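Local coordinates for plasmin and fibronectin-binding protein A (Streptococcus pneumoniae, PDB 4MR0) that acts as a fibronectin-dependent surface adhesin and invasin of the bacterium, binding human fibronectin, plasmin, plasminogen and serum albumin, at residues 253-267 with 277-291. Sequence-based numbering, arbitrary orientation.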
loop_
_atom_site.group_PDB
_atom_site.type_symbol
_atom_site.label_atom_id
_atom_site.label_comp_id
_atom_site.label_asym_id
_atom_site.label_seq_id
_atom_site.Cartn_x
_atom_site.Cartn_y
_atom_site.Cartn_z
ATOM N N ASN A 253 -3.298 -1.662 18.931
ATOM C CA ASN A 253 -3.464 -0.241 19.205
ATOM C C ASN A 253 -2.169 0.531 19.007
ATOM O O ASN A 253 -1.566 1.026 19.961
ATOM C CB ASN A 253 -3.980 -0.049 20.636
ATOM C CG ASN A 253 -5.379 -0.601 20.824
ATOM O OD1 ASN A 253 -5.639 -1.384 21.741
ATOM N ND2 ASN A 253 -6.294 -0.186 19.958
ATOM N N VAL A 254 -1.741 0.619 17.756
ATOM C CA VAL A 254 -0.523 1.339 17.408
ATOM C C VAL A 254 -0.932 2.543 16.581
ATOM O O VAL A 254 -1.715 2.417 15.635
ATOM C CB VAL A 254 0.428 0.454 16.577
ATOM C CG1 VAL A 254 1.691 1.230 16.222
ATOM C CG2 VAL A 254 0.782 -0.803 17.364
ATOM N N THR A 255 -0.408 3.711 16.938
ATOM C CA THR A 255 -0.739 4.938 16.221
ATOM C C THR A 255 0.506 5.665 15.738
ATOM O O THR A 255 1.374 6.002 16.538
ATOM C CB THR A 255 -1.536 5.912 17.119
ATOM O OG1 THR A 255 -2.758 5.291 17.529
ATOM C CG2 THR A 255 -1.865 7.201 16.359
ATOM N N ILE A 256 0.594 5.887 14.430
ATOM C CA ILE A 256 1.723 6.608 13.842
ATOM C C ILE A 256 1.106 7.808 13.132
ATOM O O ILE A 256 0.263 7.642 12.254
ATOM C CB ILE A 256 2.480 5.749 12.799
ATOM C CG1 ILE A 256 3.178 4.571 13.493
ATOM C CG2 ILE A 256 3.491 6.607 12.056
ATOM C CD1 ILE A 256 3.873 3.621 12.535
ATOM N N LYS A 257 1.511 9.012 13.507
ATOM C CA LYS A 257 0.938 10.182 12.872
ATOM C C LYS A 257 1.869 11.368 12.731
ATOM O O LYS A 257 2.788 11.560 13.522
ATOM C CB LYS A 257 -0.324 10.602 13.619
ATOM C CG LYS A 257 -0.141 10.793 15.106
ATOM C CD LYS A 257 -1.500 10.845 15.804
ATOM C CE LYS A 257 -2.385 11.946 15.237
ATOM N NZ LYS A 257 -3.754 11.932 15.835
ATOM N N ASN A 258 1.597 12.158 11.701
ATOM C CA ASN A 258 2.365 13.351 11.381
ATOM C C ASN A 258 3.862 13.080 11.323
ATOM O O ASN A 258 4.667 13.767 11.960
ATOM C CB ASN A 258 2.063 14.462 12.387
ATOM C CG ASN A 258 2.601 15.812 11.938
ATOM O OD1 ASN A 258 2.660 16.101 10.747
ATOM N ND2 ASN A 258 2.982 16.647 12.896
ATOM N N VAL A 259 4.230 12.071 10.545
ATOM C CA VAL A 259 5.630 11.719 10.380
ATOM C C VAL A 259 6.006 11.822 8.906
ATOM O O VAL A 259 5.227 11.446 8.035
ATOM C CB VAL A 259 5.923 10.273 10.833
ATOM C CG1 VAL A 259 7.409 9.977 10.644
ATOM C CG2 VAL A 259 5.503 10.072 12.287
ATOM N N THR A 260 7.198 12.342 8.635
ATOM C CA THR A 260 7.675 12.450 7.264
ATOM C C THR A 260 8.699 11.332 7.067
ATOM O O THR A 260 9.745 11.337 7.705
ATOM C CB THR A 260 8.349 13.822 7.014
ATOM O OG1 THR A 260 7.379 14.860 7.180
ATOM C CG2 THR A 260 8.916 13.897 5.600
ATOM N N PHE A 261 8.387 10.374 6.201
ATOM C CA PHE A 261 9.285 9.253 5.921
ATOM C C PHE A 261 10.047 9.523 4.634
ATOM O O PHE A 261 9.440 9.724 3.583
ATOM C CB PHE A 261 8.494 7.958 5.753
ATOM C CG PHE A 261 7.681 7.586 6.951
ATOM C CD1 PHE A 261 6.435 8.169 7.174
ATOM C CD2 PHE A 261 8.145 6.618 7.838
ATOM C CE1 PHE A 261 5.662 7.794 8.265
ATOM C CE2 PHE A 261 7.385 6.234 8.936
ATOM C CZ PHE A 261 6.132 6.822 9.147
ATOM N N LYS A 262 11.374 9.496 4.703
ATOM C CA LYS A 262 12.179 9.782 3.525
ATOM C C LYS A 262 13.144 8.711 3.045
ATOM O O LYS A 262 13.804 8.032 3.834
ATOM C CB LYS A 262 13.016 11.043 3.752
ATOM C CG LYS A 262 12.250 12.313 4.048
ATOM C CD LYS A 262 13.235 13.472 4.177
ATOM C CE LYS A 262 12.530 14.787 4.481
ATOM N NZ LYS A 262 13.507 15.913 4.534
ATOM N N ASP A 263 13.226 8.606 1.725
ATOM C CA ASP A 263 14.166 7.734 1.038
ATOM C C ASP A 263 14.387 6.303 1.494
ATOM O O ASP A 263 15.450 5.952 2.011
ATOM C CB ASP A 263 15.515 8.457 0.984
ATOM C CG ASP A 263 15.377 9.882 0.490
ATOM O OD1 ASP A 263 14.788 10.067 -0.595
ATOM O OD2 ASP A 263 15.843 10.815 1.183
ATOM N N SER A 264 13.383 5.470 1.272
ATOM C CA SER A 264 13.475 4.065 1.609
ATOM C C SER A 264 14.374 3.428 0.549
ATOM O O SER A 264 14.262 3.753 -0.631
ATOM C CB SER A 264 12.078 3.441 1.547
ATOM O OG SER A 264 12.151 2.031 1.596
ATOM N N TYR A 265 15.283 2.547 0.956
ATOM C CA TYR A 265 16.136 1.869 -0.022
ATOM C C TYR A 265 15.384 0.609 -0.427
ATOM O O TYR A 265 15.398 -0.387 0.305
ATOM C CB TYR A 265 17.489 1.485 0.586
ATOM C CG TYR A 265 18.387 0.723 -0.375
ATOM C CD1 TYR A 265 18.756 1.281 -1.603
ATOM C CD2 TYR A 265 18.872 -0.548 -0.057
ATOM C CE1 TYR A 265 19.586 0.596 -2.489
ATOM C CE2 TYR A 265 19.706 -1.242 -0.936
ATOM C CZ TYR A 265 20.057 -0.662 -2.150
ATOM O OH TYR A 265 20.874 -1.333 -3.029
ATOM N N GLN A 266 14.733 0.669 -1.590
ATOM C CA GLN A 266 13.938 -0.433 -2.126
ATOM C C GLN A 266 13.294 -1.266 -1.022
ATOM O O GLN A 266 13.441 -2.486 -0.983
ATOM C CB GLN A 266 14.795 -1.328 -3.034
ATOM C CG GLN A 266 16.009 -1.973 -2.375
ATOM C CD GLN A 266 16.833 -2.785 -3.360
ATOM O OE1 GLN A 266 17.823 -3.418 -2.995
ATOM N NE2 GLN A 266 16.423 -2.770 -4.619
ATOM N N GLY A 267 12.571 -0.602 -0.125
ATOM C CA GLY A 267 11.952 -1.329 0.965
ATOM C C GLY A 267 10.592 -0.823 1.404
ATOM O O GLY A 267 9.970 0.014 0.744
ATOM N N ASN A 277 -5.792 -2.888 15.068
ATOM C CA ASN A 277 -6.030 -1.499 15.437
ATOM C C ASN A 277 -4.797 -0.638 15.208
ATOM O O ASN A 277 -4.265 -0.042 16.150
ATOM C CB ASN A 277 -6.445 -1.404 16.910
ATOM C CG ASN A 277 -7.829 -1.968 17.164
ATOM O OD1 ASN A 277 -8.142 -2.386 18.280
ATOM N ND2 ASN A 277 -8.670 -1.969 16.136
ATOM N N VAL A 278 -4.337 -0.580 13.963
ATOM C CA VAL A 278 -3.176 0.230 13.629
ATOM C C VAL A 278 -3.626 1.394 12.763
ATOM O O VAL A 278 -4.366 1.218 11.788
ATOM C CB VAL A 278 -2.119 -0.558 12.850
ATOM C CG1 VAL A 278 -0.886 0.318 12.614
ATOM C CG2 VAL A 278 -1.742 -1.816 13.615
ATOM N N LEU A 279 -3.178 2.586 13.128
ATOM C CA LEU A 279 -3.524 3.790 12.395
ATOM C C LEU A 279 -2.264 4.524 11.952
ATOM O O LEU A 279 -1.342 4.713 12.737
ATOM C CB LEU A 279 -4.352 4.730 13.285
ATOM C CG LEU A 279 -4.694 6.121 12.731
ATOM C CD1 LEU A 279 -5.654 5.982 11.555
ATOM C CD2 LEU A 279 -5.328 6.983 13.827
ATOM N N VAL A 280 -2.226 4.894 10.680
ATOM C CA VAL A 280 -1.137 5.688 10.130
ATOM C C VAL A 280 -1.939 6.908 9.685
ATOM O O VAL A 280 -2.848 6.785 8.867
ATOM C CB VAL A 280 -0.478 4.995 8.928
ATOM C CG1 VAL A 280 0.544 5.928 8.288
ATOM C CG2 VAL A 280 0.214 3.699 9.400
ATOM N N ASP A 281 -1.623 8.076 10.233
ATOM C CA ASP A 281 -2.393 9.273 9.919
ATOM C C ASP A 281 -1.560 10.532 9.675
ATOM O O ASP A 281 -0.516 10.729 10.299
ATOM C CB ASP A 281 -3.390 9.507 11.072
ATOM C CG ASP A 281 -4.347 10.679 10.827
ATOM O OD1 ASP A 281 -4.641 11.006 9.660
ATOM O OD2 ASP A 281 -4.827 11.261 11.825
ATOM N N ASN A 282 -2.027 11.356 8.737
ATOM C CA ASN A 282 -1.409 12.646 8.421
ATOM C C ASN A 282 0.110 12.619 8.237
ATOM O O ASN A 282 0.824 13.517 8.696
ATOM C CB ASN A 282 -1.796 13.641 9.524
ATOM C CG ASN A 282 -1.501 15.083 9.148
ATOM O OD1 ASN A 282 -1.690 15.489 8.002
ATOM N ND2 ASN A 282 -1.048 15.867 10.120
ATOM N N SER A 283 0.594 11.602 7.535
ATOM C CA SER A 283 2.020 11.444 7.304
ATOM C C SER A 283 2.364 11.606 5.833
ATOM O O SER A 283 1.479 11.649 4.974
ATOM C CB SER A 283 2.478 10.066 7.788
ATOM O OG SER A 283 2.308 9.951 9.189
ATOM N N ARG A 284 3.664 11.679 5.562
ATOM C CA ARG A 284 4.177 11.848 4.213
ATOM C C ARG A 284 5.247 10.801 3.928
ATOM O O ARG A 284 6.185 10.626 4.711
ATOM C CB ARG A 284 4.780 13.250 4.063
ATOM C CG ARG A 284 3.761 14.376 4.239
ATOM C CD ARG A 284 4.406 15.597 4.886
ATOM N NE ARG A 284 4.762 15.349 6.284
ATOM C CZ ARG A 284 3.880 15.215 7.275
ATOM N NH1 ARG A 284 2.575 15.307 7.035
ATOM N NH2 ARG A 284 4.306 14.988 8.511
ATOM N N PHE A 285 5.096 10.108 2.808
ATOM C CA PHE A 285 6.042 9.078 2.403
ATOM C C PHE A 285 6.721 9.588 1.146
ATOM O O PHE A 285 6.182 9.495 0.042
ATOM C CB PHE A 285 5.301 7.761 2.166
ATOM C CG PHE A 285 4.659 7.216 3.409
ATOM C CD1 PHE A 285 3.478 7.773 3.901
ATOM C CD2 PHE A 285 5.284 6.217 4.141
ATOM C CE1 PHE A 285 2.929 7.334 5.106
ATOM C CE2 PHE A 285 4.744 5.769 5.346
ATOM C CZ PHE A 285 3.569 6.334 5.833
ATOM N N LEU A 286 7.919 10.128 1.339
ATOM C CA LEU A 286 8.675 10.729 0.259
ATOM C C LEU A 286 9.906 9.989 -0.249
ATOM O O LEU A 286 10.938 9.938 0.425
ATOM C CB LEU A 286 9.091 12.141 0.683
ATOM C CG LEU A 286 8.000 13.003 1.331
ATOM C CD1 LEU A 286 8.594 14.342 1.742
ATOM C CD2 LEU A 286 6.838 13.198 0.352
ATOM N N GLY A 287 9.786 9.427 -1.448
ATOM C CA GLY A 287 10.909 8.760 -2.079
ATOM C C GLY A 287 11.280 7.337 -1.727
ATOM O O GLY A 287 11.319 6.931 -0.559
ATOM N N GLN A 288 11.557 6.577 -2.779
ATOM C CA GLN A 288 11.980 5.194 -2.660
ATOM C C GLN A 288 13.093 5.010 -3.682
ATOM O O GLN A 288 12.889 5.210 -4.886
ATOM C CB GLN A 288 10.826 4.247 -2.957
ATOM C CG GLN A 288 11.213 2.787 -2.889
ATOM C CD GLN A 288 10.011 1.873 -2.939
ATOM O OE1 GLN A 288 9.192 1.954 -3.859
ATOM N NE2 GLN A 288 9.896 0.994 -1.948
ATOM N N ALA A 289 14.275 4.649 -3.199
ATOM C CA ALA A 289 15.423 4.460 -4.074
ATOM C C ALA A 289 15.403 3.075 -4.704
ATOM O O ALA A 289 15.217 2.071 -4.014
ATOM C CB ALA A 289 16.710 4.674 -3.290
ATOM N N LEU A 290 15.592 3.032 -6.021
ATOM C CA LEU A 290 15.595 1.781 -6.767
ATOM C C LEU A 290 16.905 1.658 -7.551
ATOM O O LEU A 290 17.132 2.387 -8.517
ATOM C CB LEU A 290 14.399 1.747 -7.725
ATOM C CG LEU A 290 13.014 2.002 -7.110
ATOM C CD1 LEU A 290 11.963 2.029 -8.208
ATOM C CD2 LEU A 290 12.687 0.923 -6.080
ATOM N N PRO A 291 17.788 0.733 -7.138
ATOM C CA PRO A 291 19.084 0.509 -7.793
ATOM C C PRO A 291 19.029 -0.126 -9.186
ATOM O O PRO A 291 18.095 -0.860 -9.511
ATOM C CB PRO A 291 19.823 -0.366 -6.784
ATOM C CG PRO A 291 18.715 -1.171 -6.180
ATOM C CD PRO A 291 17.643 -0.132 -5.953
HETATM O O HOH W 1 -4.659 2.734 16.713
HETATM O O HOH W 2 6.269 15.453 10.735
HETATM O O HOH W 3 9.521 7.049 1.462
#
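Phe261 and Phe285 lie side by side in the buried interior, their rings nearly parallel at 7° but slid apart, with centroids 4.5 Å apart. The overlap is marginal: CE2 of Phe285 comes over the rim of one face of Phe261, 3.5 Å from its CD1, while Val259 CG1 lies over the rim of the opposite face. CG of each ring stands beside its own backbone N, which turns the rings the same way, and Phe336 of the next strand continues the stack beyond Phe285. On the preceding strands, 254-257 and 278-281, Val254 and Ile256 sit beside Val278 and Val280, also facing inward. These are successive turns of a right-handed parallel beta-helix of the pectate lyase-like kind, 253-267 lying in the first PbH1 repeat; Val254 pairs with Val278 and Phe261 with Phe285 in parallel register, 24 residues on. At the bend between the strands, Ser283 OG accepts the N-H of Val259 (N to OG 3.2 Å) and donates to Asp281 O, which also accepts the N-H of Asn258. The outer side is looser and polar. The bends of Arg284 at chi2 and chi3 carry its guanidinium back across Thr260, where NE donates to Thr260 OG1 at 2.8 Å, almost straight (167°) and in the guanidinium plane. Its NH2 reaches Asn258 OD1 at 3.0 Å from above the amide plane, less straight, and NH1 binds Asn282 O; a water links NH2, weakly, to Asn258 O. On the outer side of the preceding strands, Lys257 NZ stays 4.2 Å from Asp281 OD2, beyond salt-bridge range, while Asp281 OD1 is held by Asn333.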